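Local coordinates for protein isomerase/lactonizing enzyme (Agrobacterium tumefaciens, PDB 1RVK) that is of unknown function but binds magnesium and, as an enolase-superfamily member, probably abstracts a proton beside the carboxylate of an acid substrate, at residues A[37-40]-A[46-49]; A[67-72]-A[82-87]; A[155-160]-A[191-196]; A[245-250]-A[275-280]; A[306-311]-A[316-321]. One frame throughout, in Å; residues are numbered along the deposited sequence.

Contact 1. Residues A[37-40]-A[46-49]; sequences MLTV and QEGH
This is the pairing of two antiparallel strands in a beta hairpin, where Thr39 faces His49 and Val40 faces Gly48. The hairpin joins strands 30-42 and 47-52 in the three-stranded sheet of the N-terminal domain, the part that precedes the barrel in enolase-superfamily proteins. The segment axes approach to 4.6 Å at an angle of 156°. Val40 and Gly48 form a hydrogen-bonded pair. Val40 N donates to Gly48 O at 2.9 Å, and Gly48 N returns a bond to Val40 O at 3.0 Å. Thr39 and His49 form the neighbouring non-hydrogen-bonded pair, with CA atoms 4.5 Å apart. Their side chains lie side by side on one face of the sheet and point the same way. Thr39 OG1 meets the His49 ring at its edge, in plane. Thr39 CG2 also touches ND1 and CE1 of that ring and lies along the Glu47 side chain. The carboxylate of Glu47 has its main partner in Arg41, a salt bridge. Met37, a selenomethionine, runs out extended to CG and SE, then bends at chi3 (70°). Its SE lies 4.8 Å from the centroid of the His49 ring, at an oblique angle. Phe373 meets the same ring edge-to-face. Val40 points to the other face, where Ala107 and Leu111 of helix 98-116 cover it. Thr39 OG1 and His49 ND1 share a hydrogen bond of 2.8 Å, which should help to set the rotation of the imidazole.

Contact 2. Residues A[67-72]-A[82-87]; sequences KKVLIG and WQDLAH
Val69 and Asp84 bring the two backbones closest, with CA atoms 6.8 Å apart, at the last turn of helix 59-70 and the middle of helix 78-89. These successive helices belong to the helical part of the enolase-superfamily N-terminal domain. The first helix is ending here: Ile71 N still bonds Lys67 O at 3.0 Å, but Ile71 leaves helical backbone angles. Val69 is the residue of helix 59-70 that makes the contact. Its CB points at the other helix and its two methyls take different partners. CG1, anti to the backbone N (chi1 172°), touches Asp84 CB at 3.8 Å. CG2 presses on Leu85 CD1. Leu85 comes in obliquely, and its chi1 of -104° and chi2 of 5° are both far from a relaxed leucine rotamer. That suggests local strain, or some uncertainty in how the side chain was modelled. Leu81 and Trp88 also pack on Val69, and Leu101 of helix 98-116 on Leu85. On the polar side a water joins the helices. It lies 3.0 Å from Val69 O and hydrogen-bonds to it. The same water hydrogen-bonds to Asp84 OD2 at 2.7 Å. Between the methyls, Val69 CG2 and Leu85 CD1 are only 3.3 Å apart, tighter than usual for two methyls.

Contact 3. Residues A[155-160]-A[191-196]; sequences RFAETL and AAVREA
A chi1 of 172° in Val193 turns CG1 away from its own backbone N and against Ala157 CB, 3.7 Å off. Beside it, Glu158 has CG next to the backbone N (chi1 -68°), which swings the side chain toward Ala196. The contact is helix-to-helix packing in the outer layer of the TIM-like barrel, between helices 150-163 and 183-197. The first helix follows strand 130-137 and leads into strand 167-171; the second follows that strand. They are therefore neighbours round the barrel, packed against the strand that separates them in the chain. Small residues let the backbones come close. The CA atoms of Ala157 and Val193 are 6.2 Å apart, and those of Glu158 and Ala196 are 6.3 Å apart. The inner pair is apolar. Both methyls of Val193 face Ala157 CB, with CG1 the nearer. On the inner side lies the sheet: Ala157 touches Ile168, and Val193 touches Leu170 of the same strand and Leu203 of the next. The outer pair is at the surface. There the aliphatic part of Glu158 lies over the Ala196 methyl, and no hydrogen bond crosses between the segments. The Glu158 carboxylate stays at the surface, its OE2 also near that methyl. Arg194 points away from this contact and hydrogen-bonds to the carbonyl oxygens of Gly198, Ile201 and Leu226. The closest approach in the outer pair is Glu158 CG to Ala196 CB, 3.8 Å.

Contact 4. Residues A[245-250]-A[275-280]; sequences WLSDNL and ACDILR
Ser247 and Cys276 mark the nearest backbone approach, with CA atoms 6.2 Å apart. The 245-250 segment is the end of a helix whose last bonds are weak, and Leu250 is the first residue to leave it. The 275-280 segment comes in as a loop and becomes a strand by Leu279. Ser247 is the main side chain of the contact. With chi1 at -67°, its OG sits beside its own backbone N and projects toward the loop. It comes 3.1 Å from Ala275 O, a close polar approach rather than a clear bond. The hydrogen bond of this hydroxyl is to Tyr243 O, one turn back in its helix. In the barrel, helix 240-249 follows strand 230-232, and strand 278-281 lies two strands further on. The contact thus ties a barrel helix to the entry of a later strand. Strand 254-256 lies between these two strands in the sheet, and its Val254 touches Ser247. Asp277 also spans to this strand, its OD2 accepting a bond from Val254 N. Its other oxygen, OD1, bonds a water at 2.6 Å. That water reaches Ser247 O only weakly, at 3.3 Å. Arg280, further along the segment, bonds the magnesium ligand Glu258 through NE. The Cys276 side chain, by contrast, is about 13 Å from the magnesium ion.

Contact 5. Residues A[306-311]-A[316-321]; sequences CEVHGN and LHVVAA
Ala320 N bonds Leu316 O at 2.9 Å, and this helical turn presents Val318 and Val319 to Val308. Val308 belongs to strand 306-308, and the two valines to helix 313-321, which follows it in the barrel. No hydrogen bond crosses between the segments. The nearest CA pair is Val308 and Val319, 7.0 Å apart. Val308 points at the helix. At its chi1 of -176°, CG2 lies beside the backbone N and touches both helix residues. It meets Val319 CG2 at 3.8 Å. Val319 CG2 is also 3.8 Å from Val308 CB. The two side chains lie alongside each other, running opposite ways. Val318 CG1 is looser, 4.2 Å from Val308 CG2. Helix 289-301 covers this cluster from its neighbouring place in the outer layer: Met296 packs on Val308, and Leu293 on Val318. Neighbouring residues take part in other contacts. His309 bonds Asp285 through ND1, a pairing that recalls the His-Asp dyad of mandelate racemase relatives, though its role here is not established. The side chain of Val308 itself is about 11 Å from the magnesium ion. The chemistry of the contact is purely apolar. Buried branched side chains join strand to helix without any directional bond, close to the residues that lead on to the magnesium site.

How the contacts relate
From the N terminus, the contacts come in series; none nests in or crosses another. Contact 1 closes a short hairpin loop, and contact 2 closes the short connection between two successive helices. They lie in the N-terminal domain and touch through Val40 CG2 and Leu70 CD1, so sheet and helices pack together. The other three lie in the barrel. Contact 3 closes a loop of 30 residues through one strand. Contact 4 closes one of 24 residues through another. Contact 5 closes a short turn from strand to helix. Contacts 4 and 5 meet in the barrel sheet, where strands 278-281 and 306-308 are neighbours. Contacts 1 and 3 lie on opposite sides of the chain's centre, with centres about 41 Å apart.

Contact 1. Residues A[37-40]-A[46-49]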
# COMPACT_ATOMS: atom_id res chain seq x y z
N MSE A 37 -12.70 -5.47 11.29
CA MSE A 37 -13.50 -4.73 10.33
C MSE A 37 -14.19 -3.61 11.09
O MSE A 37 -14.85 -3.85 12.10
CB MSE A 37 -14.56 -5.62 9.66
CG MSE A 37 -15.46 -4.85 8.69
SE MSE A 37 -16.79 -5.92 7.73
CE MSE A 37 -17.95 -6.34 9.22
N LEU A 38 -13.99 -2.38 10.61
CA LEU A 38 -14.60 -1.21 11.22
C LEU A 38 -15.86 -0.88 10.43
O LEU A 38 -15.83 -0.83 9.19
CB LEU A 38 -13.63 -0.03 11.17
CG LEU A 38 -14.03 1.32 11.79
CD1 LEU A 38 -15.16 1.96 11.01
CD2 LEU A 38 -14.41 1.13 13.24
N THR A 39 -16.97 -0.67 11.13
CA THR A 39 -18.24 -0.32 10.48
C THR A 39 -18.79 0.98 11.05
O THR A 39 -18.84 1.17 12.26
CB THR A 39 -19.31 -1.42 10.68
OG1 THR A 39 -18.94 -2.61 9.97
CG2 THR A 39 -20.66 -0.94 10.17
N VAL A 40 -19.19 1.89 10.16
CA VAL A 40 -19.78 3.16 10.55
C VAL A 40 -21.23 3.12 10.06
O VAL A 40 -21.47 2.85 8.88
CB VAL A 40 -19.04 4.35 9.90
CG1 VAL A 40 -19.70 5.66 10.32
CG2 VAL A 40 -17.58 4.34 10.31
N GLN A 46 -27.73 2.93 6.88
CA GLN A 46 -26.69 2.77 5.86
C GLN A 46 -25.37 2.49 6.59
O GLN A 46 -25.13 3.02 7.67
CB GLN A 46 -26.56 4.04 5.02
CG GLN A 46 -27.77 4.37 4.15
CD GLN A 46 -27.80 3.60 2.84
OE1 GLN A 46 -28.60 3.90 1.95
NE2 GLN A 46 -26.95 2.59 2.72
N GLU A 47 -24.52 1.67 5.99
CA GLU A 47 -23.24 1.33 6.61
C GLU A 47 -22.06 1.46 5.65
O GLU A 47 -22.22 1.38 4.43
CB GLU A 47 -23.27 -0.10 7.15
CG GLU A 47 -24.25 -0.31 8.29
CD GLU A 47 -24.37 -1.77 8.72
OE1 GLU A 47 -25.06 -2.04 9.71
OE2 GLU A 47 -23.77 -2.64 8.05
N GLY A 48 -20.88 1.67 6.24
CA GLY A 48 -19.64 1.77 5.50
C GLY A 48 -18.65 0.91 6.26
O GLY A 48 -18.65 0.91 7.49
N HIS A 49 -17.79 0.18 5.54
CA HIS A 49 -16.84 -0.72 6.18
C HIS A 49 -15.41 -0.57 5.68
O HIS A 49 -15.17 -0.12 4.56
CB HIS A 49 -17.25 -2.17 5.94
CG HIS A 49 -18.73 -2.41 6.03
ND1 HIS A 49 -19.39 -2.57 7.23
CD2 HIS A 49 -19.67 -2.49 5.06
CE1 HIS A 49 -20.68 -2.74 7.00
NE2 HIS A 49 -20.88 -2.69 5.69

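Contact 2. Residues A[67-72]-A[82-87]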
# COMPACT_ATOMS: atom_id res chain seq x y z
N LYS A 67 -15.05 7.45 18.40
CA LYS A 67 -16.46 7.71 18.68
C LYS A 67 -16.72 9.17 19.03
O LYS A 67 -17.72 9.74 18.60
CB LYS A 67 -16.95 6.81 19.82
CG LYS A 67 -17.18 5.38 19.39
CD LYS A 67 -17.74 4.54 20.52
CE LYS A 67 -18.06 3.14 20.04
NZ LYS A 67 -18.58 2.27 21.14
N LYS A 68 -15.82 9.77 19.80
CA LYS A 68 -15.98 11.17 20.19
C LYS A 68 -16.02 12.13 19.01
O LYS A 68 -16.63 13.19 19.09
CB LYS A 68 -14.85 11.58 21.14
CG LYS A 68 -14.88 10.88 22.48
CD LYS A 68 -13.76 11.41 23.36
CE LYS A 68 -13.77 10.77 24.74
NZ LYS A 68 -12.65 11.30 25.57
N VAL A 69 -15.36 11.76 17.92
CA VAL A 69 -15.34 12.61 16.74
C VAL A 69 -16.51 12.33 15.79
O VAL A 69 -17.13 13.26 15.28
CB VAL A 69 -14.02 12.43 15.94
CG1 VAL A 69 -14.10 13.18 14.61
CG2 VAL A 69 -12.85 12.94 16.77
N LEU A 70 -16.81 11.06 15.57
CA LEU A 70 -17.85 10.66 14.63
C LEU A 70 -19.32 10.64 15.07
O LEU A 70 -20.18 11.12 14.35
CB LEU A 70 -17.52 9.28 14.04
CG LEU A 70 -16.23 9.09 13.25
CD1 LEU A 70 -16.24 7.72 12.60
CD2 LEU A 70 -16.09 10.17 12.20
N ILE A 71 -19.60 10.06 16.23
CA ILE A 71 -20.98 9.94 16.69
C ILE A 71 -21.75 11.26 16.71
O ILE A 71 -21.31 12.24 17.31
CB ILE A 71 -21.05 9.30 18.09
CG1 ILE A 71 -20.42 7.90 18.05
CG2 ILE A 71 -22.50 9.19 18.56
CD1 ILE A 71 -21.16 6.92 17.15
N GLY A 72 -22.90 11.27 16.04
CA GLY A 72 -23.74 12.46 15.99
C GLY A 72 -23.35 13.46 14.91
O GLY A 72 -23.91 14.56 14.84
N TRP A 82 -11.89 14.37 9.36
CA TRP A 82 -10.49 13.98 9.25
C TRP A 82 -9.64 15.00 10.00
O TRP A 82 -8.73 14.63 10.75
CB TRP A 82 -10.04 13.94 7.79
CG TRP A 82 -8.68 13.32 7.62
CD1 TRP A 82 -8.40 11.99 7.47
CD2 TRP A 82 -7.42 14.00 7.64
NE1 TRP A 82 -7.04 11.80 7.40
CE2 TRP A 82 -6.42 13.02 7.51
CE3 TRP A 82 -7.05 15.34 7.76
CZ2 TRP A 82 -5.05 13.33 7.50
CZ3 TRP A 82 -5.69 15.66 7.75
CH2 TRP A 82 -4.71 14.66 7.62
N GLN A 83 -9.93 16.28 9.80
CA GLN A 83 -9.17 17.32 10.47
C GLN A 83 -9.34 17.25 11.99
O GLN A 83 -8.40 17.53 12.73
CB GLN A 83 -9.58 18.71 9.95
CG GLN A 83 -9.28 18.93 8.46
CD GLN A 83 -7.80 19.16 8.14
OE1 GLN A 83 -7.41 19.27 6.96
NE2 GLN A 83 -6.97 19.23 9.17
N ASP A 84 -10.53 16.85 12.45
CA ASP A 84 -10.75 16.73 13.90
C ASP A 84 -9.86 15.64 14.49
O ASP A 84 -9.29 15.82 15.57
CB ASP A 84 -12.21 16.40 14.23
CG ASP A 84 -13.12 17.62 14.15
OD1 ASP A 84 -12.64 18.76 14.26
OD2 ASP A 84 -14.35 17.41 14.00
N LEU A 85 -9.75 14.52 13.79
CA LEU A 85 -8.92 13.41 14.24
C LEU A 85 -7.44 13.78 14.18
O LEU A 85 -6.67 13.46 15.08
CB LEU A 85 -9.16 12.18 13.36
CG LEU A 85 -10.00 10.96 13.78
CD1 LEU A 85 -10.66 11.16 15.12
CD2 LEU A 85 -11.01 10.69 12.69
N ALA A 86 -7.05 14.46 13.10
CA ALA A 86 -5.65 14.87 12.94
C ALA A 86 -5.22 15.78 14.08
O ALA A 86 -4.10 15.68 14.59
CB ALA A 86 -5.48 15.59 11.60
N HIS A 87 -6.13 16.66 14.49
CA HIS A 87 -5.88 17.61 15.57
C HIS A 87 -5.64 16.93 16.92
O HIS A 87 -4.96 17.48 17.78
CB HIS A 87 -7.07 18.57 15.67
CG HIS A 87 -7.10 19.39 16.92
ND1 HIS A 87 -8.24 19.56 17.67
CD2 HIS A 87 -6.13 20.09 17.55
CE1 HIS A 87 -7.98 20.33 18.71
NE2 HIS A 87 -6.70 20.66 18.66
O HOH W 1 -16.34 16.12 15.37

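Contact 3. Residues A[155-160]-A[191-196]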
# COMPACT_ATOMS: atom_id res chain seq x y z
N ARG A 155 13.43 -16.54 -11.99
CA ARG A 155 12.43 -17.54 -12.36
C ARG A 155 11.02 -17.05 -12.04
O ARG A 155 10.09 -17.26 -12.82
CB ARG A 155 12.71 -18.85 -11.63
CG ARG A 155 13.99 -19.55 -12.08
CD ARG A 155 13.85 -20.09 -13.50
NE ARG A 155 15.09 -20.72 -13.97
CZ ARG A 155 15.18 -21.48 -15.06
NH1 ARG A 155 14.12 -21.70 -15.82
NH2 ARG A 155 16.35 -22.01 -15.40
N PHE A 156 10.85 -16.41 -10.89
CA PHE A 156 9.53 -15.92 -10.54
C PHE A 156 9.12 -14.81 -11.50
O PHE A 156 7.96 -14.72 -11.91
CB PHE A 156 9.51 -15.42 -9.09
CG PHE A 156 8.13 -15.09 -8.59
CD1 PHE A 156 7.05 -15.93 -8.88
CD2 PHE A 156 7.91 -13.97 -7.80
CE1 PHE A 156 5.77 -15.64 -8.39
CE2 PHE A 156 6.65 -13.68 -7.30
CZ PHE A 156 5.57 -14.52 -7.60
N ALA A 157 10.08 -13.97 -11.89
CA ALA A 157 9.81 -12.88 -12.81
C ALA A 157 9.27 -13.40 -14.14
O ALA A 157 8.37 -12.80 -14.72
CB ALA A 157 11.09 -12.07 -13.05
N GLU A 158 9.81 -14.51 -14.62
CA GLU A 158 9.33 -15.09 -15.87
C GLU A 158 7.86 -15.47 -15.73
O GLU A 158 7.06 -15.26 -16.64
CB GLU A 158 10.16 -16.32 -16.25
CG GLU A 158 11.59 -16.01 -16.63
CD GLU A 158 12.33 -17.24 -17.12
OE1 GLU A 158 11.90 -17.84 -18.13
OE2 GLU A 158 13.34 -17.61 -16.50
N THR A 159 7.52 -16.03 -14.58
CA THR A 159 6.14 -16.44 -14.31
C THR A 159 5.20 -15.24 -14.30
O THR A 159 4.08 -15.32 -14.80
CB THR A 159 6.06 -17.19 -12.96
OG1 THR A 159 6.81 -18.41 -13.05
CG2 THR A 159 4.62 -17.50 -12.61
N LEU A 160 5.65 -14.13 -13.73
CA LEU A 160 4.82 -12.93 -13.66
C LEU A 160 4.61 -12.30 -15.04
O LEU A 160 3.54 -11.76 -15.32
CB LEU A 160 5.45 -11.91 -12.71
CG LEU A 160 5.58 -12.36 -11.25
CD1 LEU A 160 6.27 -11.27 -10.45
CD2 LEU A 160 4.20 -12.68 -10.66
N ALA A 191 19.94 -8.20 -11.60
CA ALA A 191 20.54 -8.60 -12.87
C ALA A 191 19.88 -9.87 -13.40
O ALA A 191 19.63 -10.00 -14.60
CB ALA A 191 22.03 -8.83 -12.69
N ALA A 192 19.60 -10.81 -12.50
CA ALA A 192 18.96 -12.07 -12.88
C ALA A 192 17.58 -11.81 -13.47
O ALA A 192 17.19 -12.43 -14.46
CB ALA A 192 18.85 -12.98 -11.66
N VAL A 193 16.83 -10.89 -12.86
CA VAL A 193 15.50 -10.58 -13.36
C VAL A 193 15.57 -9.89 -14.73
O VAL A 193 14.80 -10.23 -15.63
CB VAL A 193 14.72 -9.68 -12.37
CG1 VAL A 193 13.42 -9.20 -13.02
CG2 VAL A 193 14.41 -10.46 -11.10
N ARG A 194 16.47 -8.93 -14.87
CA ARG A 194 16.61 -8.23 -16.15
C ARG A 194 16.97 -9.22 -17.25
O ARG A 194 16.43 -9.16 -18.35
CB ARG A 194 17.69 -7.15 -16.05
CG ARG A 194 18.05 -6.52 -17.40
CD ARG A 194 16.82 -5.91 -18.08
NE ARG A 194 16.46 -4.63 -17.50
CZ ARG A 194 15.25 -4.07 -17.59
NH1 ARG A 194 14.27 -4.69 -18.24
NH2 ARG A 194 15.03 -2.89 -17.04
N GLU A 195 17.87 -10.14 -16.94
CA GLU A 195 18.29 -11.14 -17.92
C GLU A 195 17.13 -12.04 -18.33
O GLU A 195 17.01 -12.42 -19.49
CB GLU A 195 19.42 -12.00 -17.33
CG GLU A 195 19.93 -13.08 -18.27
CD GLU A 195 20.67 -12.52 -19.46
OE1 GLU A 195 20.10 -11.69 -20.20
OE2 GLU A 195 21.84 -12.91 -19.67
N ALA A 196 16.27 -12.37 -17.37
CA ALA A 196 15.13 -13.24 -17.62
C ALA A 196 13.95 -12.63 -18.38
O ALA A 196 13.30 -13.31 -19.17
CB ALA A 196 14.64 -13.83 -16.31

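Contact 4. Residues A[245-250]-A[275-280]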
# COMPACT_ATOMS: atom_id res chain seq x y z
N TRP A 245 20.87 14.13 -1.25
CA TRP A 245 22.22 13.75 -1.67
C TRP A 245 22.19 12.58 -2.65
O TRP A 245 22.83 12.64 -3.71
CB TRP A 245 23.05 13.35 -0.44
CG TRP A 245 24.42 12.82 -0.77
CD1 TRP A 245 25.55 13.55 -1.02
CD2 TRP A 245 24.79 11.44 -0.93
NE1 TRP A 245 26.60 12.71 -1.33
CE2 TRP A 245 26.16 11.41 -1.28
CE3 TRP A 245 24.09 10.23 -0.81
CZ2 TRP A 245 26.85 10.21 -1.51
CZ3 TRP A 245 24.78 9.04 -1.05
CH2 TRP A 245 26.14 9.04 -1.39
N LEU A 246 21.46 11.53 -2.30
CA LEU A 246 21.39 10.35 -3.15
C LEU A 246 20.81 10.66 -4.52
O LEU A 246 21.33 10.19 -5.53
CB LEU A 246 20.57 9.26 -2.45
CG LEU A 246 20.55 7.84 -3.03
CD1 LEU A 246 19.74 7.84 -4.29
CD2 LEU A 246 21.98 7.34 -3.28
N SER A 247 19.74 11.45 -4.55
CA SER A 247 19.12 11.82 -5.82
C SER A 247 20.10 12.60 -6.69
O SER A 247 20.16 12.40 -7.90
CB SER A 247 17.86 12.67 -5.56
OG SER A 247 16.86 11.90 -4.93
N ASP A 248 20.86 13.49 -6.08
CA ASP A 248 21.82 14.28 -6.84
C ASP A 248 22.98 13.43 -7.37
O ASP A 248 23.64 13.81 -8.33
CB ASP A 248 22.36 15.43 -5.99
CG ASP A 248 21.35 16.56 -5.84
OD1 ASP A 248 21.62 17.50 -5.06
OD2 ASP A 248 20.30 16.51 -6.51
N ASN A 249 23.21 12.28 -6.74
CA ASN A 249 24.31 11.41 -7.15
C ASN A 249 23.93 10.20 -8.01
O ASN A 249 24.81 9.49 -8.49
CB ASN A 249 25.08 10.92 -5.92
CG ASN A 249 25.95 12.01 -5.31
OD1 ASN A 249 25.47 12.85 -4.55
ND2 ASN A 249 27.23 12.01 -5.67
N LEU A 250 22.63 9.96 -8.20
CA LEU A 250 22.20 8.82 -9.01
C LEU A 250 21.48 9.28 -10.27
O LEU A 250 20.87 10.33 -10.29
CB LEU A 250 21.24 7.92 -8.22
CG LEU A 250 21.74 7.10 -7.04
CD1 LEU A 250 20.63 6.16 -6.59
CD2 LEU A 250 22.96 6.29 -7.45
N ALA A 275 14.18 16.02 -2.77
CA ALA A 275 14.64 14.77 -2.18
C ALA A 275 14.27 13.53 -2.99
O ALA A 275 14.75 12.43 -2.70
CB ALA A 275 14.11 14.63 -0.76
N CYS A 276 13.41 13.70 -3.99
CA CYS A 276 13.00 12.58 -4.83
C CYS A 276 12.65 13.06 -6.23
O CYS A 276 12.43 14.25 -6.45
CB CYS A 276 11.79 11.88 -4.21
SG CYS A 276 10.35 12.95 -4.02
N ASP A 277 12.61 12.12 -7.17
CA ASP A 277 12.27 12.41 -8.56
C ASP A 277 10.82 12.03 -8.84
O ASP A 277 10.19 12.55 -9.76
CB ASP A 277 13.19 11.62 -9.50
CG ASP A 277 14.66 11.87 -9.22
OD1 ASP A 277 15.12 13.01 -9.47
OD2 ASP A 277 15.34 10.95 -8.73
N ILE A 278 10.31 11.11 -8.03
CA ILE A 278 8.93 10.63 -8.13
C ILE A 278 8.43 10.60 -6.68
O ILE A 278 9.13 10.10 -5.80
CB ILE A 278 8.86 9.20 -8.70
CG1 ILE A 278 9.52 9.14 -10.08
CG2 ILE A 278 7.41 8.74 -8.78
CD1 ILE A 278 9.72 7.72 -10.59
N LEU A 279 7.25 11.14 -6.44
CA LEU A 279 6.71 11.16 -5.08
C LEU A 279 6.03 9.83 -4.77
O LEU A 279 5.73 9.04 -5.67
CB LEU A 279 5.69 12.30 -4.94
CG LEU A 279 5.33 12.74 -3.52
CD1 LEU A 279 6.57 13.32 -2.83
CD2 LEU A 279 4.21 13.79 -3.57
N ARG A 280 5.80 9.57 -3.49
CA ARG A 280 5.12 8.34 -3.10
C ARG A 280 4.13 8.66 -1.99
O ARG A 280 4.35 9.56 -1.19
CB ARG A 280 6.12 7.28 -2.61
CG ARG A 280 5.52 5.88 -2.41
CD ARG A 280 6.62 4.83 -2.60
NE ARG A 280 6.21 3.44 -2.44
CZ ARG A 280 5.39 2.77 -3.25
NH1 ARG A 280 5.12 1.49 -3.00
NH2 ARG A 280 4.82 3.36 -4.28
O HOH W 2 17.65 13.47 -9.79

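Contact 5. Residues A[306-311]-A[316-321]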
# COMPACT_ATOMS: atom_id res chain seq x y z
N CYS A 306 3.03 10.44 -8.64
CA CYS A 306 3.01 10.05 -7.24
C CYS A 306 2.51 8.62 -7.24
O CYS A 306 1.33 8.36 -7.47
CB CYS A 306 2.06 10.95 -6.45
SG CYS A 306 2.15 10.69 -4.65
N GLU A 307 3.42 7.69 -7.00
CA GLU A 307 3.09 6.27 -7.01
C GLU A 307 2.47 5.84 -5.68
O GLU A 307 3.01 6.12 -4.61
CB GLU A 307 4.35 5.46 -7.33
CG GLU A 307 4.97 5.81 -8.70
CD GLU A 307 4.03 5.54 -9.87
OE1 GLU A 307 3.35 4.49 -9.85
OE2 GLU A 307 3.99 6.35 -10.82
N VAL A 308 1.34 5.16 -5.77
CA VAL A 308 0.59 4.74 -4.59
C VAL A 308 1.02 3.40 -4.03
O VAL A 308 0.97 2.38 -4.71
CB VAL A 308 -0.92 4.70 -4.89
CG1 VAL A 308 -1.70 4.36 -3.62
CG2 VAL A 308 -1.37 6.05 -5.45
N HIS A 309 1.45 3.42 -2.77
CA HIS A 309 1.91 2.22 -2.08
C HIS A 309 0.78 1.37 -1.53
O HIS A 309 -0.10 1.88 -0.83
CB HIS A 309 2.82 2.59 -0.90
CG HIS A 309 3.06 1.46 0.05
ND1 HIS A 309 2.74 1.54 1.39
CD2 HIS A 309 3.56 0.22 -0.14
CE1 HIS A 309 3.03 0.39 1.98
NE2 HIS A 309 3.53 -0.43 1.07
N GLY A 310 0.81 0.08 -1.85
CA GLY A 310 -0.19 -0.83 -1.32
C GLY A 310 -1.31 -1.26 -2.23
O GLY A 310 -1.75 -0.51 -3.11
N ASN A 311 -1.77 -2.48 -2.02
CA ASN A 311 -2.86 -3.05 -2.79
C ASN A 311 -4.18 -2.80 -2.04
O ASN A 311 -4.22 -2.00 -1.10
CB ASN A 311 -2.64 -4.55 -2.99
CG ASN A 311 -2.79 -5.34 -1.71
OD1 ASN A 311 -2.48 -4.84 -0.63
ND2 ASN A 311 -3.25 -6.58 -1.82
N LEU A 316 -6.59 1.25 -4.82
CA LEU A 316 -7.00 1.15 -6.22
C LEU A 316 -7.89 2.32 -6.62
O LEU A 316 -7.78 2.85 -7.72
CB LEU A 316 -7.74 -0.18 -6.47
CG LEU A 316 -8.24 -0.43 -7.89
CD1 LEU A 316 -7.07 -0.36 -8.87
CD2 LEU A 316 -8.91 -1.80 -7.97
N HIS A 317 -8.79 2.72 -5.72
CA HIS A 317 -9.69 3.82 -6.04
C HIS A 317 -8.94 5.15 -6.18
O HIS A 317 -9.32 5.99 -6.99
CB HIS A 317 -10.80 3.91 -4.99
CG HIS A 317 -11.90 2.92 -5.20
ND1 HIS A 317 -13.03 3.22 -5.94
CD2 HIS A 317 -12.01 1.62 -4.85
CE1 HIS A 317 -13.78 2.14 -6.03
NE2 HIS A 317 -13.19 1.15 -5.38
N VAL A 318 -7.89 5.34 -5.39
CA VAL A 318 -7.11 6.57 -5.49
C VAL A 318 -6.43 6.58 -6.87
O VAL A 318 -6.42 7.59 -7.56
CB VAL A 318 -6.03 6.65 -4.38
CG1 VAL A 318 -5.10 7.84 -4.63
CG2 VAL A 318 -6.70 6.80 -3.02
N VAL A 319 -5.87 5.44 -7.26
CA VAL A 319 -5.20 5.33 -8.55
C VAL A 319 -6.17 5.56 -9.72
O VAL A 319 -5.83 6.22 -10.70
CB VAL A 319 -4.52 3.95 -8.71
CG1 VAL A 319 -3.98 3.78 -10.13
CG2 VAL A 319 -3.39 3.81 -7.70
N ALA A 320 -7.38 5.03 -9.60
CA ALA A 320 -8.38 5.17 -10.66
C ALA A 320 -8.91 6.60 -10.79
O ALA A 320 -9.36 7.02 -11.86
CB ALA A 320 -9.53 4.21 -10.42
N ALA A 321 -8.84 7.35 -9.69
CA ALA A 321 -9.33 8.72 -9.68
C ALA A 321 -8.30 9.76 -10.11
O ALA A 321 -8.63 10.93 -10.27
CB ALA A 321 -9.85 9.06 -8.29